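Local structure of fusarinine C esterase sidJ (Aspergillus fumigatus, 6GUP) at residues L72-T75 and S76-Q79; L83-L86 and D87-N91; D182-P185 and A186-R189; P190-E193 and K194-M198. The protein hydrolyses the ester bonds of the fungal siderophore fusarinine C, releasing fusarinine and iron, but does not cleave triacetylfusarinine C. One frame throughout, in Å; residues are numbered along the deposited sequence.

Overall arrangement
Followed from the N terminus, the four contacts come in series, each closed before the next begins; none nests in or crosses another. Contact 1 closes the turn that leaves strand 67-72 for the short helix 75-78. Contact 2 starts helix 86-108. Contacts 1 and 2 touch, where Ser76 OG probably hydrogen-bonds to Asp89 OD1 and Arg88 NH2, tying the short helix to the long one beside the central sheet. Far along the chain, contact 3 closes the first turn of helix 185-205 after helix 168-178. Contact 4 continues along that same helix, so contacts 3 and 4 form a second pair, standing apart from the first beside the sheet.

Contact 1 of 4, residues L72-T75 and S76-Q79; sequences LTLT and SSYQ
The aromatic ring of Tyr78 approaches the carbonyl of Leu74 at a slant, with Tyr78 CD2 3.4 Å from Leu74 O, while Ser77 CB lies above one face of the ring, displaced toward its rim. Beyond the far end of the ring, Thr73 CG2 rests 3.7 Å from Tyr78 OH. A water bridges the hydroxyls of Thr73 and Tyr78, 2.9 Å from Thr73 OG1 and 2.7 Å from Tyr78 OH. With chi1 of 59°, Thr73 OG1 lies between its own N and carbonyl carbon, on the side of the water; that oxygen is also hydrogen-bonded to Val24 N. The short side chain of Ser77 suits the turn: Ser77 OG accepts from Leu74 N in a nearly straight bond of 2.8 Å (175°), and Ser77 N returns a weak bond to Leu74 O. With Leu74 just before helix 75-78 and Ser77 third in it, this resembles half a capping box, though the helix is weakly bonded. At the next residue, Thr75 O accepts Gln79 N at 2.8 Å in the carbonyl plane, and Tyr78 N more weakly. Thr75 and Gln79 run alongside each other, Thr75 CG2 being 3.4 Å from Gln79 NE2. Leu72 and Leu74 lean on helix 86-108, where Thr75 OG1 bonds to Glu92 and Ser76 OG to Asp89. Leu72 also reaches strand 37-42, and Tyr78 packs against Ser77 of the second subunit.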
loop_
_atom_site.group_PDB
_atom_site.type_symbol
_atom_site.label_atom_id
_atom_site.label_comp_id
_atom_site.label_asym_id
_atom_site.label_seq_id
_atom_site.Cartn_x
_atom_site.Cartn_y
_atom_site.Cartn_z
ATOM N N LEU A 72 6.483 7.278 0.599
ATOM C CA LEU A 72 6.497 6.216 -0.418
ATOM C C LEU A 72 5.914 4.884 0.029
ATOM O O LEU A 72 5.768 4.616 1.224
ATOM C CB LEU A 72 7.922 5.995 -0.953
ATOM C CG LEU A 72 8.878 5.057 -0.201
ATOM C CD1 LEU A 72 10.190 4.931 -0.959
ATOM C CD2 LEU A 72 9.119 5.527 1.224
ATOM N N THR A 73 5.596 4.061 -0.970
ATOM C CA THR A 73 5.226 2.667 -0.774
ATOM C C THR A 73 6.420 1.778 -1.086
ATOM O O THR A 73 7.226 2.085 -1.970
ATOM C CB THR A 73 4.059 2.244 -1.688
ATOM O OG1 THR A 73 4.417 2.433 -3.065
ATOM C CG2 THR A 73 2.809 3.047 -1.369
ATOM N N LEU A 74 6.523 0.683 -0.339
ATOM C CA LEU A 74 7.494 -0.374 -0.577
ATOM C C LEU A 74 6.691 -1.651 -0.822
ATOM O O LEU A 74 5.461 -1.633 -0.744
ATOM C CB LEU A 74 8.401 -0.532 0.649
ATOM C CG LEU A 74 9.084 0.736 1.179
ATOM C CD1 LEU A 74 9.662 0.506 2.568
ATOM C CD2 LEU A 74 10.167 1.218 0.223
ATOM N N THR A 75 7.375 -2.753 -1.119
ATOM C CA THR A 75 6.723 -4.067 -1.171
ATOM C C THR A 75 6.295 -4.477 0.244
ATOM O O THR A 75 5.248 -5.100 0.424
ATOM C CB THR A 75 7.650 -5.142 -1.778
ATOM O OG1 THR A 75 8.043 -4.744 -3.097
ATOM C CG2 THR A 75 6.954 -6.508 -1.854
ATOM N N SER A 76 7.108 -4.111 1.236
ATOM C CA SER A 76 6.801 -4.362 2.646
ATOM C C SER A 76 5.609 -3.566 3.195
ATOM O O SER A 76 5.068 -3.923 4.245
ATOM C CB SER A 76 8.036 -4.089 3.500
ATOM O OG SER A 76 9.105 -4.919 3.092
ATOM N N SER A 77 5.223 -2.485 2.512
ATOM C CA SER A 77 3.952 -1.800 2.785
ATOM C C SER A 77 2.767 -2.756 2.638
ATOM O O SER A 77 1.847 -2.739 3.455
ATOM C CB SER A 77 3.752 -0.606 1.844
ATOM O OG SER A 77 4.868 0.268 1.869
ATOM N N TYR A 78 2.812 -3.588 1.598
ATOM C CA TYR A 78 1.756 -4.561 1.305
ATOM C C TYR A 78 2.020 -5.933 1.951
ATOM O O TYR A 78 1.075 -6.625 2.328
ATOM C CB TYR A 78 1.570 -4.685 -0.211
ATOM C CG TYR A 78 1.360 -3.347 -0.904
ATOM C CD1 TYR A 78 0.131 -2.688 -0.838
ATOM C CD2 TYR A 78 2.395 -2.730 -1.611
ATOM C CE1 TYR A 78 -0.067 -1.464 -1.461
ATOM C CE2 TYR A 78 2.206 -1.504 -2.238
ATOM C CZ TYR A 78 0.973 -0.875 -2.160
ATOM O OH TYR A 78 0.773 0.339 -2.777
ATOM N N GLN A 79 3.292 -6.313 2.091
ATOM C CA GLN A 79 3.671 -7.554 2.783
ATOM C C GLN A 79 4.342 -7.210 4.117
ATOM O O GLN A 79 5.557 -7.356 4.282
ATOM C CB GLN A 79 4.592 -8.417 1.908
ATOM C CG GLN A 79 4.210 -8.469 0.434
ATOM C CD GLN A 79 4.939 -9.559 -0.337
ATOM O OE1 GLN A 79 5.334 -10.585 0.221
ATOM N NE2 GLN A 79 5.112 -9.343 -1.635
HETATM O O HOH W 1 2.650 0.717 -4.682
#

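Contact 2 of 4, residues L83-L86 and D87-N91; sequences LGHL and DRDTN
CG of His85 sits between its own N and carbonyl carbon (chi1 74°), and Asp89, its CG placed beside its own N (chi1 -77°), swings its carboxylate to meet the imidazole. Asp89 OD2 comes to the ring's edge, 3.3 Å from His85 CD2, the two flat groups standing 61° apart. The same residues are joined through the backbone, where Asp89 N donates to His85 O at 3.0 Å. Thr90 is well placed one residue further, since Thr90 N and Thr90 OG1 each lie 3.0 Å from Leu86 O and donate to it from opposite faces of the carbonyl. A water spans the helix start, donating a hydrogen bond to Gly84 O at 2.7 Å and accepting from Arg88 N at 2.8 Å. Gly84 has a positive phi, which glycine adopts readily. Leu86 points away from the turn, toward helix 125-134, where it packs on Gln127 and His131. Asp89 OD1 is 3.0 Å from His85 O; both are acceptors, so the approach is probably unfavourable. The hydroxyl of Ser76, bonded to Asp89 OD1 and to Arg88 NH2, probably offsets this in part, as may the nearby helix N terminus.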
loop_
_atom_site.group_PDB
_atom_site.type_symbol
_atom_site.label_atom_id
_atom_site.label_comp_id
_atom_site.label_asym_id
_atom_site.label_seq_id
_atom_site.Cartn_x
_atom_site.Cartn_y
_atom_site.Cartn_z
ATOM N N LEU A 83 9.377 -11.784 7.503
ATOM C CA LEU A 83 10.752 -11.528 7.968
ATOM C C LEU A 83 11.695 -11.478 6.766
ATOM O O LEU A 83 11.386 -12.022 5.700
ATOM C CB LEU A 83 11.200 -12.627 8.951
ATOM C CG LEU A 83 12.659 -12.751 9.430
ATOM C CD1 LEU A 83 13.072 -11.614 10.357
ATOM C CD2 LEU A 83 12.866 -14.086 10.130
ATOM N N GLY A 84 12.841 -10.824 6.944
ATOM C CA GLY A 84 13.862 -10.726 5.903
ATOM C C GLY A 84 13.463 -9.708 4.856
ATOM O O GLY A 84 13.625 -9.947 3.658
ATOM N N HIS A 85 12.943 -8.573 5.323
ATOM C CA HIS A 85 12.363 -7.545 4.456
ATOM C C HIS A 85 13.235 -6.293 4.268
ATOM O O HIS A 85 13.029 -5.548 3.307
ATOM C CB HIS A 85 10.974 -7.147 4.977
ATOM C CG HIS A 85 11.000 -6.308 6.218
ATOM N ND1 HIS A 85 11.021 -6.848 7.486
ATOM C CD2 HIS A 85 11.004 -4.965 6.383
ATOM C CE1 HIS A 85 11.040 -5.873 8.377
ATOM N NE2 HIS A 85 11.031 -4.720 7.734
ATOM N N LEU A 86 14.193 -6.062 5.169
ATOM C CA LEU A 86 14.991 -4.828 5.146
ATOM C C LEU A 86 15.891 -4.668 3.916
ATOM O O LEU A 86 16.117 -3.540 3.473
ATOM C CB LEU A 86 15.837 -4.683 6.422
ATOM C CG LEU A 86 15.145 -4.280 7.729
ATOM C CD1 LEU A 86 16.187 -4.081 8.820
ATOM C CD2 LEU A 86 14.317 -3.011 7.567
ATOM N N ASP A 87 16.406 -5.773 3.375
ATOM C CA ASP A 87 17.222 -5.723 2.150
ATOM C C ASP A 87 16.428 -5.213 0.945
ATOM O O ASP A 87 16.923 -4.383 0.181
ATOM C CB ASP A 87 17.832 -7.098 1.820
ATOM C CG ASP A 87 19.047 -7.440 2.682
ATOM O OD1 ASP A 87 19.590 -6.558 3.382
ATOM O OD2 ASP A 87 19.473 -8.614 2.644
ATOM N N ARG A 88 15.204 -5.711 0.786
ATOM C CA ARG A 88 14.316 -5.281 -0.299
ATOM C C ARG A 88 13.822 -3.843 -0.102
ATOM O O ARG A 88 13.736 -3.080 -1.066
ATOM C CB ARG A 88 13.126 -6.227 -0.400
ATOM C CG ARG A 88 12.260 -6.049 -1.641
ATOM C CD ARG A 88 11.079 -7.000 -1.585
ATOM N NE ARG A 88 10.315 -6.806 -0.348
ATOM C CZ ARG A 88 9.594 -7.733 0.286
ATOM N NH1 ARG A 88 9.495 -8.983 -0.171
ATOM N NH2 ARG A 88 8.960 -7.402 1.409
ATOM N N ASP A 89 13.480 -3.497 1.141
ATOM C CA ASP A 89 13.129 -2.116 1.520
ATOM C C ASP A 89 14.202 -1.136 1.080
ATOM O O ASP A 89 13.917 -0.113 0.454
ATOM C CB ASP A 89 12.978 -1.992 3.042
ATOM C CG ASP A 89 11.676 -2.561 3.552
ATOM O OD1 ASP A 89 11.036 -3.355 2.836
ATOM O OD2 ASP A 89 11.290 -2.199 4.682
ATOM N N THR A 90 15.435 -1.478 1.428
ATOM C CA THR A 90 16.608 -0.681 1.114
ATOM C C THR A 90 16.819 -0.473 -0.398
ATOM O O THR A 90 17.152 0.636 -0.826
ATOM C CB THR A 90 17.846 -1.322 1.781
ATOM O OG1 THR A 90 17.789 -1.085 3.193
ATOM C CG2 THR A 90 19.107 -0.755 1.258
ATOM N N ASN A 91 16.627 -1.529 -1.188
ATOM C CA ASN A 91 16.747 -1.437 -2.653
ATOM C C ASN A 91 15.707 -0.495 -3.254
ATOM O O ASN A 91 16.014 0.275 -4.166
ATOM C CB ASN A 91 16.591 -2.817 -3.311
ATOM C CG ASN A 91 17.723 -3.772 -2.968
ATOM O OD1 ASN A 91 17.484 -4.948 -2.693
ATOM N ND2 ASN A 91 18.957 -3.279 -2.997
HETATM O O HOH W 2 14.486 -8.137 1.893
#

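Contact 3 of 4, residues D182-P185 and A186-R189; sequences DRTP and AEIR
Ala186 lies beside the Thr184 hydroxyl at the start of helix 185-205, its CB 4.1 Å from Thr184 OG1; its methyl fits there, and alanine is a good helix former. Glu187 follows, its CG beside its own N (chi1 -55°) and the chain extended beyond, which carries the carboxylate back to Thr184, the N-cap. The threonine hydroxyl donates to it at 2.9 Å between Thr184 OG1 and Glu187 OE2, coming from above the carboxylate plane. Thr184 N adds a weak bond to the same oxygen, the glutamate half of a capping box. Because the hydroxyl donates to the carboxylate instead of accepting from Glu187 N, the pattern is only a variant. Arg183 NE is 4.8 Å from Glu187 OE1, not a salt bridge, though the opposite charges may attract at longer range. Ile188 packs its CD1 on Arg183 CB at 3.7 Å, an apolar touch across the cap like that of a hydrophobic staple. Ile188 N also bonds to Thr184 O at 3.2 Å, an oxygen that Glu187 N shares from above the carbonyl plane. Arg189 N completes the turn with Pro185 O at 3.0 Å. Proline fits that first helical position, which needs no N-H bond. Arg189 extends outward to a salt bridge with Glu193. Beyond the turn, Ile188 packs on Val175 and Leu176, so the start of helix 185-205 lies against helix 168-178.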
loop_
_atom_site.group_PDB
_atom_site.type_symbol
_atom_site.label_atom_id
_atom_site.label_comp_id
_atom_site.label_asym_id
_atom_site.label_seq_id
_atom_site.Cartn_x
_atom_site.Cartn_y
_atom_site.Cartn_z
ATOM N N ASP A 182 -7.008 -1.638 26.892
ATOM C CA ASP A 182 -7.873 -2.179 27.951
ATOM C C ASP A 182 -7.286 -3.427 28.623
ATOM O O ASP A 182 -7.643 -3.743 29.760
ATOM C CB ASP A 182 -9.257 -2.530 27.389
ATOM C CG ASP A 182 -10.041 -1.309 26.955
ATOM O OD1 ASP A 182 -10.303 -0.433 27.807
ATOM O OD2 ASP A 182 -10.408 -1.231 25.763
ATOM N N ARG A 183 -6.385 -4.120 27.927
ATOM C CA ARG A 183 -5.946 -5.462 28.310
ATOM C C ARG A 183 -4.802 -5.401 29.325
ATOM O O ARG A 183 -3.807 -4.710 29.101
ATOM C CB ARG A 183 -5.479 -6.236 27.073
ATOM C CG ARG A 183 -6.452 -6.256 25.899
ATOM C CD ARG A 183 -7.501 -7.343 26.016
ATOM N NE ARG A 183 -8.361 -7.336 24.832
ATOM C CZ ARG A 183 -9.026 -8.383 24.338
ATOM N NH1 ARG A 183 -8.959 -9.590 24.905
ATOM N NH2 ARG A 183 -9.767 -8.218 23.244
ATOM N N THR A 184 -4.956 -6.130 30.431
ATOM C CA THR A 184 -3.928 -6.239 31.471
ATOM C C THR A 184 -2.911 -7.333 31.099
ATOM O O THR A 184 -3.174 -8.127 30.190
ATOM C CB THR A 184 -4.559 -6.565 32.847
ATOM O OG1 THR A 184 -5.194 -7.849 32.801
ATOM C CG2 THR A 184 -5.588 -5.510 33.244
ATOM N N PRO A 185 -1.745 -7.373 31.785
ATOM C CA PRO A 185 -0.748 -8.443 31.603
ATOM C C PRO A 185 -1.282 -9.870 31.737
ATOM O O PRO A 185 -0.876 -10.753 30.980
ATOM C CB PRO A 185 0.249 -8.167 32.727
ATOM C CG PRO A 185 0.223 -6.693 32.871
ATOM C CD PRO A 185 -1.204 -6.287 32.628
ATOM N N ALA A 186 -2.174 -10.081 32.702
ATOM C CA ALA A 186 -2.771 -11.394 32.956
ATOM C C ALA A 186 -3.639 -11.921 31.807
ATOM O O ALA A 186 -3.769 -13.134 31.635
ATOM C CB ALA A 186 -3.588 -11.342 34.231
ATOM N N GLU A 187 -4.238 -11.006 31.047
ATOM C CA GLU A 187 -5.089 -11.345 29.900
ATOM C C GLU A 187 -4.281 -11.556 28.619
ATOM O O GLU A 187 -4.653 -12.371 27.773
ATOM C CB GLU A 187 -6.093 -10.223 29.641
ATOM C CG GLU A 187 -6.959 -9.842 30.831
ATOM C CD GLU A 187 -7.676 -8.527 30.616
ATOM O OE1 GLU A 187 -8.139 -8.282 29.483
ATOM O OE2 GLU A 187 -7.767 -7.730 31.573
ATOM N N ILE A 188 -3.204 -10.787 28.475
ATOM C CA ILE A 188 -2.321 -10.846 27.303
ATOM C C ILE A 188 -1.402 -12.076 27.326
ATOM O O ILE A 188 -1.142 -12.670 26.278
ATOM C CB ILE A 188 -1.496 -9.534 27.170
ATOM C CG1 ILE A 188 -2.422 -8.392 26.729
ATOM C CG2 ILE A 188 -0.347 -9.682 26.172
ATOM C CD1 ILE A 188 -1.857 -7.004 26.940
ATOM N N ARG A 189 -0.920 -12.442 28.515
ATOM C CA ARG A 189 0.044 -13.543 28.688
ATOM C C ARG A 189 -0.348 -14.880 28.030
ATOM O O ARG A 189 0.458 -15.440 27.284
ATOM C CB ARG A 189 0.341 -13.765 30.178
ATOM C CG ARG A 189 1.434 -14.782 30.458
ATOM C CD ARG A 189 2.780 -14.097 30.445
ATOM N NE ARG A 189 3.887 -15.033 30.284
ATOM C CZ ARG A 189 5.135 -14.822 30.705
ATOM N NH1 ARG A 189 5.473 -13.700 31.346
ATOM N NH2 ARG A 189 6.062 -15.753 30.496
#

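Contact 4 of 4, residues P190-E193 and K194-M198; sequences PVFE and KLTSM
Four backbone bonds join residues 190-193 to 194-197 within helix 185-205: Lys194 N to Pro190 O, Leu195 N to Val191 O, Thr196 N to Phe192 O and Ser197 N to Glu193 O. The second, between Leu195 N and Val191 O, is the shortest at 2.8 Å. Proline has no N-H, and the helix is kinked there, the nitrogens of Pro190 and Val191 having no bond to the turn before. Among side-chain bonds, Thr196 OG1 donates to Glu193 O at 2.7 Å, from above the carbonyl plane and on the same face as Ser197 N, which is 3.1 Å from that oxygen. With chi1 of 48° the hydroxyl turns back to the preceding turn, an intrahelical use that suits threonine on a buried side. Its methyl then faces the aromatic neighbour in a CH-pi contact: Thr196 CG2 is 4.3 Å from the centroid of the Phe192 ring, 21° off the ring normal. The purely apolar contact is between Val191 CG1 and Leu195 CD1, 4.0 Å apart, their side chains lying side by side. The pattern is that of an amphipathic helix, its inward side (Val191, Phe192, Leu195 and the methyl of Thr196) covered by helices 216-222, 231-238 and 168-178, its outer side carrying Pro190, Glu193, Lys194 and Ser197. This helical group is inserted between strands 159-163 and 278-283, the place where alpha/beta-hydrolases commonly carry a cap over the core.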
loop_
_atom_site.group_PDB
_atom_site.type_symbol
_atom_site.label_atom_id
_atom_site.label_comp_id
_atom_site.label_asym_id
_atom_site.label_seq_id
_atom_site.Cartn_x
_atom_site.Cartn_y
_atom_site.Cartn_z
ATOM N N PRO A 190 -1.570 -15.397 28.304
ATOM C CA PRO A 190 -1.997 -16.670 27.691
ATOM C C PRO A 190 -1.948 -16.663 26.162
ATOM O O PRO A 190 -1.652 -17.689 25.545
ATOM C CB PRO A 190 -3.454 -16.827 28.154
ATOM C CG PRO A 190 -3.627 -15.896 29.293
ATOM C CD PRO A 190 -2.655 -14.784 29.091
ATOM N N VAL A 191 -2.238 -15.503 25.576
ATOM C CA VAL A 191 -2.242 -15.330 24.128
ATOM C C VAL A 191 -0.806 -15.316 23.595
ATOM O O VAL A 191 -0.525 -15.930 22.568
ATOM C CB VAL A 191 -2.994 -14.043 23.712
ATOM C CG1 VAL A 191 -3.108 -13.949 22.198
ATOM C CG2 VAL A 191 -4.387 -14.010 24.336
ATOM N N PHE A 192 0.092 -14.624 24.299
ATOM C CA PHE A 192 1.514 -14.576 23.933
ATOM C C PHE A 192 2.173 -15.957 23.926
ATOM O O PHE A 192 2.937 -16.279 23.013
ATOM C CB PHE A 192 2.283 -13.663 24.888
ATOM C CG PHE A 192 3.733 -13.504 24.533
ATOM C CD1 PHE A 192 4.106 -12.657 23.504
ATOM C CD2 PHE A 192 4.724 -14.203 25.219
ATOM C CE1 PHE A 192 5.434 -12.497 23.164
ATOM C CE2 PHE A 192 6.061 -14.049 24.880
ATOM C CZ PHE A 192 6.418 -13.195 23.849
ATOM N N GLU A 193 1.882 -16.750 24.955
ATOM C CA GLU A 193 2.430 -18.104 25.089
ATOM C C GLU A 193 1.888 -19.040 24.010
ATOM O O GLU A 193 2.627 -19.870 23.474
ATOM C CB GLU A 193 2.121 -18.683 26.475
ATOM C CG GLU A 193 2.769 -17.941 27.642
ATOM C CD GLU A 193 4.287 -18.008 27.641
ATOM O OE1 GLU A 193 4.848 -19.082 27.333
ATOM O OE2 GLU A 193 4.924 -16.982 27.960
ATOM N N LYS A 194 0.598 -18.906 23.706
ATOM C CA LYS A 194 -0.031 -19.648 22.612
ATOM C C LYS A 194 0.540 -19.227 21.253
ATOM O O LYS A 194 0.792 -20.079 20.404
ATOM C CB LYS A 194 -1.552 -19.456 22.637
ATOM C CG LYS A 194 -2.328 -20.402 21.734
ATOM C CD LYS A 194 -3.808 -20.403 22.095
ATOM C CE LYS A 194 -4.685 -20.918 20.966
ATOM N NZ LYS A 194 -6.129 -20.701 21.264
ATOM N N LEU A 195 0.756 -17.923 21.065
ATOM C CA LEU A 195 1.336 -17.392 19.819
ATOM C C LEU A 195 2.766 -17.880 19.558
ATOM O O LEU A 195 3.107 -18.197 18.416
ATOM C CB LEU A 195 1.298 -15.855 19.793
ATOM C CG LEU A 195 -0.045 -15.175 19.501
ATOM C CD1 LEU A 195 0.072 -13.674 19.730
ATOM C CD2 LEU A 195 -0.529 -15.460 18.086
ATOM N N THR A 196 3.594 -17.930 20.604
ATOM C CA THR A 196 4.954 -18.482 20.496
ATOM C C THR A 196 4.920 -19.962 20.135
ATOM O O THR A 196 5.587 -20.387 19.194
ATOM C CB THR A 196 5.770 -18.298 21.798
ATOM O OG1 THR A 196 4.989 -18.711 22.924
ATOM C CG2 THR A 196 6.191 -16.845 21.981
ATOM N N SER A 197 4.120 -20.729 20.873
ATOM C CA SER A 197 3.937 -22.164 20.621
ATOM C C SER A 197 3.459 -22.461 19.194
ATOM O O SER A 197 3.922 -23.419 18.571
ATOM C CB SER A 197 2.952 -22.753 21.636
ATOM O OG SER A 197 2.736 -24.136 21.409
ATOM N N MET A 198 2.532 -21.642 18.695
ATOM C CA MET A 198 2.081 -21.715 17.298
ATOM C C MET A 198 3.205 -21.384 16.323
ATOM O O MET A 198 3.400 -22.089 15.329
ATOM C CB MET A 198 0.923 -20.745 17.046
ATOM C CG MET A 198 -0.399 -21.174 17.651
ATOM S SD MET A 198 -1.629 -19.861 17.555
ATOM C CE MET A 198 -1.943 -19.853 15.792
#